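Local coordinates for F5/8 type C domain protein (Bacteroides ovatus, PDB 4ZRX) that probably hydrolyses alpha-L-fucosides through a TIM-barrel fucosidase domain that is followed by an F5/8 type C module of the kind that often binds sugars, at residues M220-R225 and P246-R251; W239-L244 and T278-Y283. All blocks are in the same frame, centred on the assembly; numbering follows the deposited sequence.

Contact 1. Residues M220-R225 and P246-R251; sequences MGDDVR and PGIYAR
D222 and Y249 meet because of their first torsions: D222 holds CG between its backbone N and carbonyl carbon (chi1 60°), which sends the carboxylate across to 246-251, while Y249 sets CG opposite its own carbonyl carbon (chi1 -62°), which brings the phenol back toward D222. The contact lies in the TIM-barrel family domain and joins two loops: segment 220-225 follows barrel strand 216-219, and the loop of residues 246-251 leads into helix 252-259. Residues P246 to Y249 form a type I beta turn, closed by Y249 N donating to P246 O at 3.1 Å. Y249 OH then donates to D222 OD2 at 2.5 Å, a short bond that uses the anti lone pair of the carboxylate. The acceptor sits at the ring edge, near its plane, yet the carboxylate plane is turned 81° from the ring plane. D222 OD1 forms a salt bridge with K10, so the two oxygens have separate partners. Beside this bond, P246 CG packs on D222 CB at 3.6 Å, and P246 CB lies over one face of the Y249 ring, displaced toward its rim. I248 fills the middle of the contact with both branches: CD1 reaches the backbone N of D222, whereas CG2 abuts the backbone of M220, 3.3 Å from its C. W201 of helix 201-211 touches both M220 and I248, bringing a third element to this end. M220, a selenomethionine, folds back along its bent chain, and its terminal methyl CE ends 3.7 Å from G247 C.

Contact 2. Residues W239-L244 and T278-Y283; sequences WNATVL and TELFWY
W282 presents one face of its indole to N240, while the F281 and Y283 rings on the neighbouring residues are met mainly at their edges or obliquely. N240 CB stands over the six-membered ring, 4.2 Å from its centroid and 20° off the normal, which meets the geometry of a CH-pi contact. The N240 side chain amide is engaged beyond this pair: its OD1 accepts from S285 N. Around F281, T242 O and V243 O lie at the ring edge near its plane, and L244 O comes obliquely to 3.3 Å from CD2. T242 CG2 lies at the edge of the Y283 ring, near its plane, and touches Y283 CB at 3.6 Å. The short strand 241-242 pairs antiparallel with the first part of strand 279-290, which also pairs with barrel strand 324-328: A241 with W282 is a non-hydrogen-bonded pair, and T242 with F281 a hydrogen-bonded one. T242 N donates to F281 O with an N-H...O angle of 172°, and F281 N returns a bond to T242 O in its carbonyl plane. Y283 N adds a third, to N240 O at 2.9 Å. On the face of A241 and W282, L280 CD2 packs on A241 CB at 3.9 Å; the other branch, CD1, reaches V243 CG1 at 3.6 Å. With chi1 at 180°, T242 turns OG1 directly away from its own N, to where it accepts from L244 N at 3.0 Å in an ST turn; OG1 also bonds to L268 O. Beyond the ladder a water donates to both V243 O and E279 O. The chemistry implies a pairing whose direction and register are set by main-chain bonds, with the water extending the link where the strands stop bonding directly.

In the fold
Contact 2 is the more buried: nine of its ten touching residues are buried, against three of seven in contact 1, where M220, G247, I248 and Y249 are partly exposed. Their segments alternate along the chain, so one segment of each lies in the span between those of the other. Contact 1 joins two irregular loops by one phenol-carboxylate bond and small apolar patches, whereas contact 2 joins strands by backbone bonds. R251 NE forms a salt bridge with E279 OE2 (2.7 Å), and R225 NE probably donates to Y283 O (2.8 Å). Strand 279-290 also pairs with 225-226, so the end of 220-225 joins the sheet that holds contact 2, while 246-251 stays outside it.

Contact 1. Residues M220-R225 and P246-R251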
loop_
_atom_site.group_PDB
_atom_site.type_symbol
_atom_site.label_atom_id
_atom_site.label_comp_id
_atom_site.label_asym_id
_atom_site.label_seq_id
_atom_site.Cartn_x
_atom_site.Cartn_y
_atom_site.Cartn_z
HETATM N N MSE A 220 5.678 16.539 1.736
HETATM C CA MSE A 220 5.783 18.014 1.772
HETATM C C MSE A 220 7.158 18.276 1.186
HETATM O O MSE A 220 8.162 18.496 1.877
HETATM C CB MSE A 220 5.627 18.587 3.186
HETATM C CG MSE A 220 4.305 18.368 3.812
HETATM SE SE MSE A 220 2.801 19.013 2.757
HETATM C CE MSE A 220 3.251 20.848 2.789
ATOM N N GLY A 221 7.189 18.137 -0.125
ATOM C CA GLY A 221 8.409 18.183 -0.930
ATOM C C GLY A 221 7.971 18.302 -2.387
ATOM O O GLY A 221 6.821 18.051 -2.705
ATOM N N ASP A 222 8.864 18.682 -3.294
ATOM C CA ASP A 222 8.504 18.674 -4.712
ATOM C C ASP A 222 9.182 17.572 -5.495
ATOM O O ASP A 222 9.021 17.517 -6.737
ATOM C CB ASP A 222 8.797 20.044 -5.384
ATOM C CG ASP A 222 10.230 20.447 -5.334
ATOM O OD1 ASP A 222 11.145 19.669 -4.980
ATOM O OD2 ASP A 222 10.429 21.662 -5.748
ATOM N N ASP A 223 9.862 16.627 -4.811
ATOM C CA ASP A 223 10.465 15.487 -5.520
ATOM C C ASP A 223 9.533 14.278 -5.629
ATOM O O ASP A 223 9.589 13.586 -6.652
ATOM C CB ASP A 223 11.794 15.037 -4.910
ATOM C CG ASP A 223 12.916 16.014 -5.123
ATOM O OD1 ASP A 223 13.057 16.447 -6.299
ATOM O OD2 ASP A 223 13.656 16.257 -4.142
ATOM N N VAL A 224 8.785 14.001 -4.566
ATOM C CA VAL A 224 7.977 12.772 -4.466
ATOM C C VAL A 224 6.617 13.125 -3.873
ATOM O O VAL A 224 6.538 13.814 -2.860
ATOM C CB VAL A 224 8.686 11.750 -3.599
ATOM C CG1 VAL A 224 7.826 10.522 -3.236
ATOM C CG2 VAL A 224 9.992 11.232 -4.219
ATOM N N ARG A 225 5.565 12.630 -4.530
ATOM C CA ARG A 225 4.184 12.962 -4.229
ATOM C C ARG A 225 3.541 11.783 -3.491
ATOM O O ARG A 225 3.610 10.637 -3.945
ATOM C CB ARG A 225 3.437 13.244 -5.547
ATOM C CG ARG A 225 1.938 13.252 -5.499
ATOM C CD ARG A 225 1.339 13.690 -6.789
ATOM N NE ARG A 225 1.710 12.842 -7.900
ATOM C CZ ARG A 225 1.038 11.802 -8.374
ATOM N NH1 ARG A 225 -0.089 11.369 -7.814
ATOM N NH2 ARG A 225 1.527 11.164 -9.411
ATOM N N PRO A 246 3.073 20.892 -5.818
ATOM C CA PRO A 246 3.646 20.527 -4.524
ATOM C C PRO A 246 3.221 21.441 -3.409
ATOM O O PRO A 246 3.249 22.679 -3.566
ATOM C CB PRO A 246 5.157 20.577 -4.772
ATOM C CG PRO A 246 5.262 20.126 -6.162
ATOM C CD PRO A 246 4.080 20.765 -6.885
ATOM N N GLY A 247 2.833 20.838 -2.287
ATOM C CA GLY A 247 2.262 21.571 -1.163
ATOM C C GLY A 247 3.203 22.582 -0.524
ATOM O O GLY A 247 2.768 23.499 0.176
ATOM N N ILE A 248 4.502 22.415 -0.747
ATOM C CA ILE A 248 5.482 23.302 -0.168
ATOM C C ILE A 248 5.535 24.683 -0.833
ATOM O O ILE A 248 6.215 25.562 -0.312
ATOM C CB ILE A 248 6.880 22.703 -0.163
ATOM C CG1 ILE A 248 7.325 22.297 -1.581
ATOM C CG2 ILE A 248 6.930 21.543 0.849
ATOM C CD1 ILE A 248 8.777 22.197 -1.695
ATOM N N TYR A 249 4.888 24.838 -1.984
ATOM C CA TYR A 249 4.936 26.090 -2.694
ATOM C C TYR A 249 3.803 26.946 -2.175
ATOM O O TYR A 249 2.696 26.469 -1.959
ATOM C CB TYR A 249 4.752 25.885 -4.191
ATOM C CG TYR A 249 5.804 25.063 -4.877
ATOM C CD1 TYR A 249 7.052 24.799 -4.304
ATOM C CD2 TYR A 249 5.558 24.563 -6.123
ATOM C CE1 TYR A 249 7.997 24.016 -4.994
ATOM C CE2 TYR A 249 6.477 23.819 -6.790
ATOM C CZ TYR A 249 7.681 23.547 -6.242
ATOM O OH TYR A 249 8.573 22.829 -6.981
ATOM N N ALA A 250 4.078 28.238 -1.979
ATOM C CA ALA A 250 3.064 29.119 -1.423
ATOM C C ALA A 250 1.799 29.145 -2.298
ATOM O O ALA A 250 0.691 29.216 -1.798
ATOM C CB ALA A 250 3.637 30.546 -1.322
ATOM N N ARG A 251 1.966 29.107 -3.612
ATOM C CA ARG A 251 0.804 29.090 -4.540
ATOM C C ARG A 251 -0.042 27.800 -4.591
ATOM O O ARG A 251 -1.107 27.765 -5.205
ATOM C CB ARG A 251 1.300 29.378 -5.937
ATOM C CG ARG A 251 2.186 28.288 -6.562
ATOM C CD ARG A 251 2.853 28.886 -7.798
ATOM N NE ARG A 251 3.614 27.957 -8.627
ATOM C CZ ARG A 251 4.875 27.624 -8.430
ATOM N NH1 ARG A 251 5.539 28.056 -7.367
ATOM N NH2 ARG A 251 5.491 26.845 -9.290
#

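Contact 2. Residues W239-L244 and T278-Y283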
loop_
_atom_site.group_PDB
_atom_site.type_symbol
_atom_site.label_atom_id
_atom_site.label_comp_id
_atom_site.label_asym_id
_atom_site.label_seq_id
_atom_site.Cartn_x
_atom_site.Cartn_y
_atom_site.Cartn_z
ATOM N N TRP A 239 -0.452 9.774 -13.900
ATOM C CA TRP A 239 0.347 10.845 -14.535
ATOM C C TRP A 239 1.351 11.386 -13.521
ATOM O O TRP A 239 0.975 12.016 -12.537
ATOM C CB TRP A 239 -0.546 11.982 -15.017
ATOM C CG TRP A 239 -1.248 11.637 -16.264
ATOM C CD1 TRP A 239 -2.548 11.310 -16.398
ATOM C CD2 TRP A 239 -0.658 11.465 -17.561
ATOM N NE1 TRP A 239 -2.815 10.956 -17.672
ATOM C CE2 TRP A 239 -1.681 11.048 -18.418
ATOM C CE3 TRP A 239 0.627 11.618 -18.068
ATOM C CZ2 TRP A 239 -1.476 10.763 -19.752
ATOM C CZ3 TRP A 239 0.846 11.318 -19.405
ATOM C CH2 TRP A 239 -0.232 10.907 -20.239
ATOM N N ASN A 240 2.626 11.101 -13.745
ATOM C CA ASN A 240 3.677 11.699 -12.936
ATOM C C ASN A 240 4.148 13.019 -13.461
ATOM O O ASN A 240 4.852 13.765 -12.778
ATOM C CB ASN A 240 4.769 10.676 -12.720
ATOM C CG ASN A 240 4.330 9.564 -11.766
ATOM O OD1 ASN A 240 3.447 9.784 -10.908
ATOM N ND2 ASN A 240 4.890 8.433 -11.914
ATOM N N ALA A 241 3.792 13.315 -14.706
ATOM C CA ALA A 241 3.802 14.667 -15.224
ATOM C C ALA A 241 2.399 15.208 -14.854
ATOM O O ALA A 241 1.407 14.871 -15.495
ATOM C CB ALA A 241 4.005 14.675 -16.763
ATOM N N THR A 242 2.326 15.979 -13.778
ATOM C CA THR A 242 1.073 16.262 -13.106
ATOM C C THR A 242 0.837 17.754 -12.913
ATOM O O THR A 242 1.793 18.576 -12.805
ATOM C CB THR A 242 0.992 15.528 -11.717
ATOM O OG1 THR A 242 -0.249 15.857 -11.115
ATOM C CG2 THR A 242 2.159 15.897 -10.772
ATOM N N VAL A 243 -0.432 18.123 -12.936
ATOM C CA VAL A 243 -0.853 19.496 -12.635
ATOM C C VAL A 243 -0.870 19.782 -11.126
ATOM O O VAL A 243 -1.061 20.943 -10.704
ATOM C CB VAL A 243 -2.232 19.776 -13.224
ATOM C CG1 VAL A 243 -2.237 19.555 -14.689
ATOM C CG2 VAL A 243 -3.334 18.935 -12.562
ATOM N N LEU A 244 -0.781 18.736 -10.284
ATOM C CA LEU A 244 -0.820 18.939 -8.835
ATOM C C LEU A 244 0.408 19.701 -8.362
ATOM O O LEU A 244 1.509 19.249 -8.571
ATOM C CB LEU A 244 -0.974 17.614 -8.082
ATOM C CG LEU A 244 -1.226 17.728 -6.566
ATOM C CD1 LEU A 244 -2.566 18.282 -6.210
ATOM C CD2 LEU A 244 -0.989 16.315 -5.903
ATOM N N THR A 278 -1.393 26.134 -15.774
ATOM C CA THR A 278 -0.376 27.049 -16.341
ATOM C C THR A 278 1.037 26.500 -16.158
ATOM O O THR A 278 2.002 27.155 -16.552
ATOM C CB THR A 278 -0.425 28.442 -15.635
ATOM O OG1 THR A 278 -0.212 28.249 -14.229
ATOM C CG2 THR A 278 -1.758 29.132 -15.873
ATOM N N GLU A 279 1.177 25.341 -15.494
ATOM C CA GLU A 279 2.475 24.751 -15.298
ATOM C C GLU A 279 2.303 23.275 -14.992
ATOM O O GLU A 279 1.195 22.819 -14.772
ATOM C CB GLU A 279 3.249 25.465 -14.199
ATOM C CG GLU A 279 2.543 25.584 -12.857
ATOM C CD GLU A 279 3.303 26.405 -11.846
ATOM O OE1 GLU A 279 4.563 26.524 -11.917
ATOM O OE2 GLU A 279 2.646 26.885 -10.900
ATOM N N LEU A 280 3.411 22.548 -15.051
ATOM C CA LEU A 280 3.379 21.121 -14.895
ATOM C C LEU A 280 4.629 20.678 -14.181
ATOM O O LEU A 280 5.704 21.271 -14.331
ATOM C CB LEU A 280 3.176 20.408 -16.238
ATOM C CG LEU A 280 2.582 18.981 -16.218
ATOM C CD1 LEU A 280 1.087 19.060 -15.942
ATOM C CD2 LEU A 280 2.796 18.306 -17.605
ATOM N N PHE A 281 4.462 19.630 -13.373
ATOM C CA PHE A 281 5.503 19.189 -12.474
ATOM C C PHE A 281 5.820 17.726 -12.692
ATOM O O PHE A 281 4.890 16.937 -12.800
ATOM C CB PHE A 281 5.096 19.400 -10.997
ATOM C CG PHE A 281 4.624 20.773 -10.681
ATOM C CD1 PHE A 281 5.507 21.769 -10.339
ATOM C CD2 PHE A 281 3.282 21.079 -10.737
ATOM C CE1 PHE A 281 5.041 23.062 -10.083
ATOM C CE2 PHE A 281 2.821 22.341 -10.492
ATOM C CZ PHE A 281 3.705 23.328 -10.167
ATOM N N TRP A 282 7.116 17.342 -12.677
ATOM C CA TRP A 282 7.452 15.913 -12.560
ATOM C C TRP A 282 7.426 15.635 -11.056
ATOM O O TRP A 282 8.281 16.105 -10.250
ATOM C CB TRP A 282 8.809 15.526 -13.178
ATOM C CG TRP A 282 8.918 14.019 -13.184
ATOM C CD1 TRP A 282 9.373 13.239 -12.198
ATOM C CD2 TRP A 282 8.441 13.128 -14.204
ATOM N NE1 TRP A 282 9.181 11.927 -12.484
ATOM C CE2 TRP A 282 8.653 11.819 -13.736
ATOM C CE3 TRP A 282 7.872 13.306 -15.461
ATOM C CZ2 TRP A 282 8.347 10.689 -14.501
ATOM C CZ3 TRP A 282 7.549 12.168 -16.225
ATOM C CH2 TRP A 282 7.810 10.876 -15.726
ATOM N N TYR A 283 6.413 14.887 -10.629
ATOM C CA TYR A 283 6.104 14.773 -9.180
ATOM C C TYR A 283 5.471 13.421 -9.038
ATOM O O TYR A 283 4.265 13.290 -9.068
ATOM C CB TYR A 283 5.202 15.926 -8.807
ATOM C CG TYR A 283 4.917 16.176 -7.338
ATOM C CD1 TYR A 283 5.911 16.003 -6.352
ATOM C CD2 TYR A 283 3.690 16.703 -6.943
ATOM C CE1 TYR A 283 5.655 16.230 -5.017
ATOM C CE2 TYR A 283 3.428 16.942 -5.565
ATOM C CZ TYR A 283 4.429 16.741 -4.628
ATOM O OH TYR A 283 4.198 17.052 -3.287
HETATM O O HOH W 1 -0.523 23.011 -12.558
#